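Local coordinates for putative peptidase (Bacteroides fragilis, PDB 5DYN), which is a cysteine protease of the clostripain family that probably activates Bacteroides fragilis toxin by proteolytic cleavage, at residues 50-55 against 77-82; 29-34 against 84-89. One frame throughout, in Å; residues are numbered along the deposited sequence.

Contact 1 of 2, residues 50-55 against 77-82. With NA (sodium ion), chain J.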
loop_
_atom_site.group_PDB
_atom_site.type_symbol
_atom_site.label_atom_id
_atom_site.label_comp_id
_atom_site.label_asym_id
_atom_site.label_seq_id
_atom_site.Cartn_x
_atom_site.Cartn_y
_atom_site.Cartn_z
ATOM N N TYR B 50 -3.923 7.102 7.684
ATOM C CA TYR B 50 -4.255 5.713 7.375
ATOM C C TYR B 50 -3.528 5.170 6.148
ATOM O O TYR B 50 -3.393 5.855 5.133
ATOM C CB TYR B 50 -5.765 5.571 7.184
ATOM C CG TYR B 50 -6.548 5.940 8.421
ATOM C CD1 TYR B 50 -6.681 5.045 9.474
ATOM C CD2 TYR B 50 -7.142 7.192 8.544
ATOM C CE1 TYR B 50 -7.388 5.380 10.611
ATOM C CE2 TYR B 50 -7.851 7.537 9.678
ATOM C CZ TYR B 50 -7.970 6.626 10.710
ATOM O OH TYR B 50 -8.674 6.958 11.842
ATOM N N LEU B 51 -3.058 3.929 6.262
ATOM C CA LEU B 51 -2.420 3.224 5.156
ATOM C C LEU B 51 -3.382 2.203 4.562
ATOM O O LEU B 51 -3.887 1.334 5.272
ATOM C CB LEU B 51 -1.137 2.530 5.620
ATOM C CG LEU B 51 -0.419 1.682 4.567
ATOM C CD1 LEU B 51 0.170 2.564 3.478
ATOM C CD2 LEU B 51 0.654 0.814 5.194
ATOM N N ILE B 52 -3.636 2.310 3.262
ATOM C CA ILE B 52 -4.592 1.431 2.598
ATOM C C ILE B 52 -3.946 0.649 1.459
ATOM O O ILE B 52 -3.502 1.235 0.471
ATOM C CB ILE B 52 -5.785 2.225 2.034
ATOM C CG1 ILE B 52 -6.280 3.250 3.056
ATOM C CG2 ILE B 52 -6.901 1.280 1.607
ATOM C CD1 ILE B 52 -7.243 4.262 2.482
ATOM N N SER B 53 -3.905 -0.673 1.601
ATOM C CA SER B 53 -3.344 -1.543 0.574
ATOM C C SER B 53 -3.625 -3.006 0.900
ATOM O O SER B 53 -4.446 -3.312 1.768
ATOM C CB SER B 53 -1.834 -1.315 0.434
ATOM O OG SER B 53 -1.310 -1.992 -0.696
ATOM N N SER B 54 -2.946 -3.907 0.198
ATOM C CA SER B 54 -3.031 -5.329 0.499
ATOM C C SER B 54 -1.690 -5.824 1.003
ATOM O O SER B 54 -0.652 -5.379 0.525
ATOM C CB SER B 54 -3.454 -6.131 -0.733
ATOM O OG SER B 54 -3.449 -7.522 -0.461
ATOM N N PRO B 55 -1.705 -6.743 1.978
ATOM C CA PRO B 55 -0.457 -7.361 2.434
ATOM C C PRO B 55 0.087 -8.323 1.382
ATOM O O PRO B 55 1.274 -8.663 1.393
ATOM C CB PRO B 55 -0.875 -8.101 3.706
ATOM C CG PRO B 55 -2.324 -8.401 3.497
ATOM C CD PRO B 55 -2.874 -7.228 2.733
ATOM N N ASN B 77 -14.263 9.320 7.197
ATOM C CA ASN B 77 -14.132 7.871 7.053
ATOM C C ASN B 77 -13.872 7.467 5.612
ATOM O O ASN B 77 -14.283 6.393 5.175
ATOM C CB ASN B 77 -15.376 7.155 7.583
ATOM C CG ASN B 77 -15.499 7.249 9.085
ATOM O OD1 ASN B 77 -16.485 7.766 9.609
ATOM N ND2 ASN B 77 -14.489 6.751 9.792
ATOM N N ALA B 78 -13.180 8.336 4.882
ATOM C CA ALA B 78 -12.827 8.059 3.499
ATOM C C ALA B 78 -12.000 6.782 3.405
ATOM O O ALA B 78 -12.254 5.939 2.547
ATOM C CB ALA B 78 -12.072 9.233 2.898
ATOM N N ALA B 79 -11.030 6.639 4.305
ATOM C CA ALA B 79 -10.126 5.494 4.295
ATOM C C ALA B 79 -10.888 4.179 4.397
ATOM O O ALA B 79 -10.613 3.235 3.656
ATOM C CB ALA B 79 -9.114 5.608 5.424
ATOM N N LEU B 80 -11.855 4.126 5.306
ATOM C CA LEU B 80 -12.681 2.932 5.464
ATOM C C LEU B 80 -13.561 2.716 4.239
ATOM O O LEU B 80 -13.736 1.588 3.777
ATOM C CB LEU B 80 -13.548 3.038 6.719
ATOM C CG LEU B 80 -12.841 2.873 8.064
ATOM C CD1 LEU B 80 -13.817 3.111 9.203
ATOM C CD2 LEU B 80 -12.214 1.492 8.173
ATOM N N LYS B 81 -14.112 3.805 3.716
ATOM C CA LYS B 81 -14.998 3.724 2.568
ATOM C C LYS B 81 -14.229 3.324 1.310
ATOM O O LYS B 81 -14.749 2.584 0.477
ATOM C CB LYS B 81 -15.728 5.050 2.368
ATOM C CG LYS B 81 -16.804 5.303 3.416
ATOM C CD LYS B 81 -17.233 6.755 3.438
ATOM C CE LYS B 81 -18.386 6.983 4.400
ATOM N NZ LYS B 81 -19.620 6.273 3.958
ATOM N N ILE B 82 -12.993 3.800 1.184
ATOM C CA ILE B 82 -12.115 3.377 0.092
ATOM C C ILE B 82 -11.900 1.865 0.128
ATOM O O ILE B 82 -12.052 1.177 -0.883
ATOM C CB ILE B 82 -10.741 4.077 0.152
ATOM C CG1 ILE B 82 -10.876 5.568 -0.161
ATOM C CG2 ILE B 82 -9.768 3.433 -0.829
ATOM C CD1 ILE B 82 -9.634 6.372 0.166
HETATM NA NA NA J . 3.179 -7.066 2.273
#
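Ala-79 presents its methyl group to two side chains of strand 50-53, Tyr-50 and Ile-52, which stand on the same face of the strand. The CB of Tyr-50 lies 3.8 Å from Ala-79 CB, with the root of the phenol ring close behind. Ile-52 comes in with the end of its longer branch: CD1 is 3.6 Å from Ala-79 CA and 3.7 Å from Ala-79 CB, so it rests against the helix backbone itself. Alanine suits this spot because its single methyl lets the strand and helix draw near. One turn on, Ile-82 completes the contact, its CD1 meeting Ile-52 CD1 at 3.9 Å, methyl to methyl. Ile-52 CG1 is anti to its own carbonyl carbon (chi1 -44°), and the extended chain beyond it carries CD1 out to the helix.

The axes of strand and helix segments approach to 9.2 Å and run nearly parallel, 9° apart, as in an alpha/beta layer where a helix covers the sheet. Around the contact, Ile-52 also packs on Phe-27 of strand 25-31 and on Val-111 and Val-113 of strand 110-115, while Ile-82 reaches Val-68 and Ala-71 of helix 65-72. Past the strand's end, Pro-55 O binds a sodium ion at 2.6 Å, together with Phe-34 O and Ser-212 OG.

Strand 50-53 spends its backbone hydrogen bonds on the neighbouring strands, Ile-52 pairing with Leu-28 and Phe-30 and Leu-51 with Ala-114 of strand 110-115. Between these two segments only hydrocarbon meets, without a hydrogen bond, so this part of the attachment rests on close fit and burial of apolar surface.

Contact 2 of 2, residues 29-34 against 84-89. With NA (sodium ion), chain J.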
loop_
_atom_site.group_PDB
_atom_site.type_symbol
_atom_site.label_atom_id
_atom_site.label_comp_id
_atom_site.label_asym_id
_atom_site.label_seq_id
_atom_site.Cartn_x
_atom_site.Cartn_y
_atom_site.Cartn_z
ATOM N N PHE B 29 -3.308 5.714 0.035
ATOM C CA PHE B 29 -3.853 4.551 -0.652
ATOM C C PHE B 29 -2.846 4.004 -1.660
ATOM O O PHE B 29 -2.565 4.635 -2.680
ATOM C CB PHE B 29 -5.173 4.910 -1.346
ATOM C CG PHE B 29 -5.785 3.776 -2.127
ATOM C CD1 PHE B 29 -5.602 2.457 -1.735
ATOM C CD2 PHE B 29 -6.537 4.033 -3.262
ATOM C CE1 PHE B 29 -6.159 1.421 -2.459
ATOM C CE2 PHE B 29 -7.097 3.000 -3.988
ATOM C CZ PHE B 29 -6.907 1.692 -3.585
ATOM N N PHE B 30 -2.306 2.825 -1.363
ATOM C CA PHE B 30 -1.402 2.139 -2.277
ATOM C C PHE B 30 -2.141 1.097 -3.108
ATOM O O PHE B 30 -2.294 -0.051 -2.689
ATOM C CB PHE B 30 -0.259 1.467 -1.513
ATOM C CG PHE B 30 0.847 2.403 -1.128
ATOM C CD1 PHE B 30 0.737 3.202 -0.004
ATOM C CD2 PHE B 30 2.001 2.480 -1.888
ATOM C CE1 PHE B 30 1.755 4.063 0.352
ATOM C CE2 PHE B 30 3.023 3.341 -1.537
ATOM C CZ PHE B 30 2.899 4.134 -0.415
ATOM N N ASP B 31 -2.603 1.502 -4.284
ATOM C CA ASP B 31 -3.147 0.558 -5.249
ATOM C C ASP B 31 -1.981 -0.183 -5.892
ATOM O O ASP B 31 -1.697 -0.006 -7.078
ATOM C CB ASP B 31 -3.989 1.271 -6.308
ATOM C CG ASP B 31 -5.039 0.368 -6.925
ATOM O OD1 ASP B 31 -4.994 -0.857 -6.672
ATOM O OD2 ASP B 31 -5.902 0.879 -7.671
ATOM N N ALA B 32 -1.300 -0.997 -5.090
ATOM C CA ALA B 32 -0.079 -1.672 -5.506
ATOM C C ALA B 32 0.171 -2.889 -4.622
ATOM O O ALA B 32 -0.375 -2.988 -3.524
ATOM C CB ALA B 32 1.102 -0.717 -5.451
ATOM N N CYS B 33 1.004 -3.807 -5.101
ATOM C CA CYS B 33 1.235 -5.074 -4.413
ATOM C C CYS B 33 2.005 -4.933 -3.105
ATOM O O CYS B 33 2.902 -4.104 -2.991
ATOM C CB CYS B 33 1.989 -6.039 -5.330
ATOM S SG CYS B 33 0.935 -6.994 -6.439
ATOM N N PHE B 34 1.624 -5.746 -2.120
ATOM C CA PHE B 34 2.451 -6.010 -0.941
ATOM C C PHE B 34 2.727 -4.804 -0.045
ATOM O O PHE B 34 3.613 -4.864 0.804
ATOM C CB PHE B 34 3.799 -6.599 -1.376
ATOM C CG PHE B 34 3.696 -7.901 -2.124
ATOM C CD1 PHE B 34 2.974 -8.966 -1.608
ATOM C CD2 PHE B 34 4.347 -8.067 -3.339
ATOM C CE1 PHE B 34 2.897 -10.172 -2.293
ATOM C CE2 PHE B 34 4.272 -9.266 -4.030
ATOM C CZ PHE B 34 3.549 -10.319 -3.504
ATOM N N SER B 84 -13.653 -0.528 1.835
ATOM C CA SER B 84 -14.896 -1.285 1.693
ATOM C C SER B 84 -15.382 -1.292 0.245
ATOM O O SER B 84 -15.875 -2.309 -0.237
ATOM C CB SER B 84 -15.981 -0.721 2.614
ATOM O OG SER B 84 -16.224 0.648 2.343
ATOM N N CYS B 85 -15.233 -0.162 -0.445
ATOM C CA CYS B 85 -15.574 -0.086 -1.867
ATOM C C CYS B 85 -14.730 -1.054 -2.682
ATOM O O CYS B 85 -15.255 -1.825 -3.484
ATOM C CB CYS B 85 -15.385 1.335 -2.403
ATOM S SG CYS B 85 -16.699 2.484 -1.966
ATOM N N TYR B 86 -13.421 -0.993 -2.467
ATOM C CA TYR B 86 -12.472 -1.875 -3.129
ATOM C C TYR B 86 -12.876 -3.330 -2.912
ATOM O O TYR B 86 -12.953 -4.114 -3.864
ATOM C CB TYR B 86 -11.060 -1.647 -2.589
ATOM C CG TYR B 86 -9.933 -2.086 -3.504
ATOM C CD1 TYR B 86 -8.873 -1.230 -3.798
ATOM C CD2 TYR B 86 -9.936 -3.343 -4.089
ATOM C CE1 TYR B 86 -7.845 -1.626 -4.624
ATOM C CE2 TYR B 86 -8.913 -3.746 -4.924
ATOM C CZ TYR B 86 -7.873 -2.886 -5.188
ATOM O OH TYR B 86 -6.857 -3.288 -6.020
ATOM N N TYR B 87 -13.146 -3.680 -1.655
ATOM C CA TYR B 87 -13.463 -5.060 -1.303
ATOM C C TYR B 87 -14.809 -5.521 -1.856
ATOM O O TYR B 87 -14.899 -6.596 -2.448
ATOM C CB TYR B 87 -13.452 -5.246 0.213
ATOM C CG TYR B 87 -13.910 -6.631 0.619
ATOM C CD1 TYR B 87 -13.066 -7.723 0.483
ATOM C CD2 TYR B 87 -15.194 -6.851 1.109
ATOM C CE1 TYR B 87 -13.477 -8.992 0.835
ATOM C CE2 TYR B 87 -15.613 -8.119 1.465
ATOM C CZ TYR B 87 -14.748 -9.186 1.325
ATOM O OH TYR B 87 -15.147 -10.456 1.675
ATOM N N ASP B 88 -15.850 -4.716 -1.644
ATOM C CA ASP B 88 -17.209 -5.089 -2.038
ATOM C C ASP B 88 -17.311 -5.399 -3.526
ATOM O O ASP B 88 -18.057 -6.291 -3.932
ATOM C CB ASP B 88 -18.203 -3.982 -1.673
ATOM C CG ASP B 88 -18.488 -3.921 -0.183
ATOM O OD1 ASP B 88 -18.311 -4.952 0.500
ATOM O OD2 ASP B 88 -18.891 -2.844 0.305
ATOM N N TYR B 89 -16.552 -4.663 -4.331
ATOM C CA TYR B 89 -16.557 -4.849 -5.777
ATOM C C TYR B 89 -16.081 -6.239 -6.168
ATOM O O TYR B 89 -16.723 -6.929 -6.962
ATOM C CB TYR B 89 -15.677 -3.797 -6.450
ATOM C CG TYR B 89 -15.739 -3.819 -7.960
ATOM C CD1 TYR B 89 -16.686 -3.067 -8.642
ATOM C CD2 TYR B 89 -14.849 -4.586 -8.704
ATOM C CE1 TYR B 89 -16.748 -3.078 -10.024
ATOM C CE2 TYR B 89 -14.906 -4.606 -10.087
ATOM C CZ TYR B 89 -15.857 -3.848 -10.740
ATOM O OH TYR B 89 -15.921 -3.856 -12.115
HETATM NA NA NA J . 3.179 -7.066 2.273
#
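The carboxylate of Asp-31 is gripped through both oxygens: OD1 accepts a hydrogen bond from Tyr-86 OH at 3.1 Å, and OD2 accepts one from the backbone N of Ala-63. The phenol approaches OD1 on its syn side, 24° out of the carboxylate plane. Two donors on different oxygens restrict rotation of the group, and they satisfy a buried acid. OD1 sits at the rim of the Tyr-86 ring, near its plane.

A second contact lies farther back along the same ring. Phe-29 CZ touches Tyr-86 CD1 at 3.5 Å and Tyr-86 CE1 at 3.6 Å. The planes stand at 90° and the ring centres are 6.0 Å apart, but the rings meet rim to rim, with neither over the other's face. Tyr-86 has CG anti to its backbone N (chi1 -158°), a setting that sends the ring from the helix toward the sheet. Tyrosine suits the place: its ring edge packs on phenylalanine and its hydroxyl reaches an acid beyond.

Strand 25-31 is an edge strand of the mixed sheet within this chain, yet Phe-29, Phe-30 and Asp-31 pair in a parallel ladder with a strand of a neighbouring chain, so the sheet continues across the interface. Helix 78-92 lies on the layer as in the alpha/beta fold of clostripain-type peptidases. Asp-31 is also the centre of an inverse gamma turn, closed by a weak bond from Ala-32 N to Phe-30 O, after which the chain runs on to Phe-34, whose O binds a sodium ion at 2.7 Å.

Both contacts are buried and set the same helix, 78-92, against neighbouring parallel strands of one sheet: the first turns meet strand 50-53 in contact 1, and a later part meets strand 25-31 in contact 2. Their centres are about 7 Å apart, probably joined by a ladder hydrogen bond between Ile-52 O and Phe-30 N. Contact 1, on an inner strand, is purely aliphatic apart from the tyrosine. Contact 2, on an edge strand that continues the sheet into a neighbouring subunit, adds aromatic rims and a hydrogen-bonded acid. Beyond both strands the chain reaches one sodium ion, bound from 50-55 and 29-34 alike by backbone oxygens.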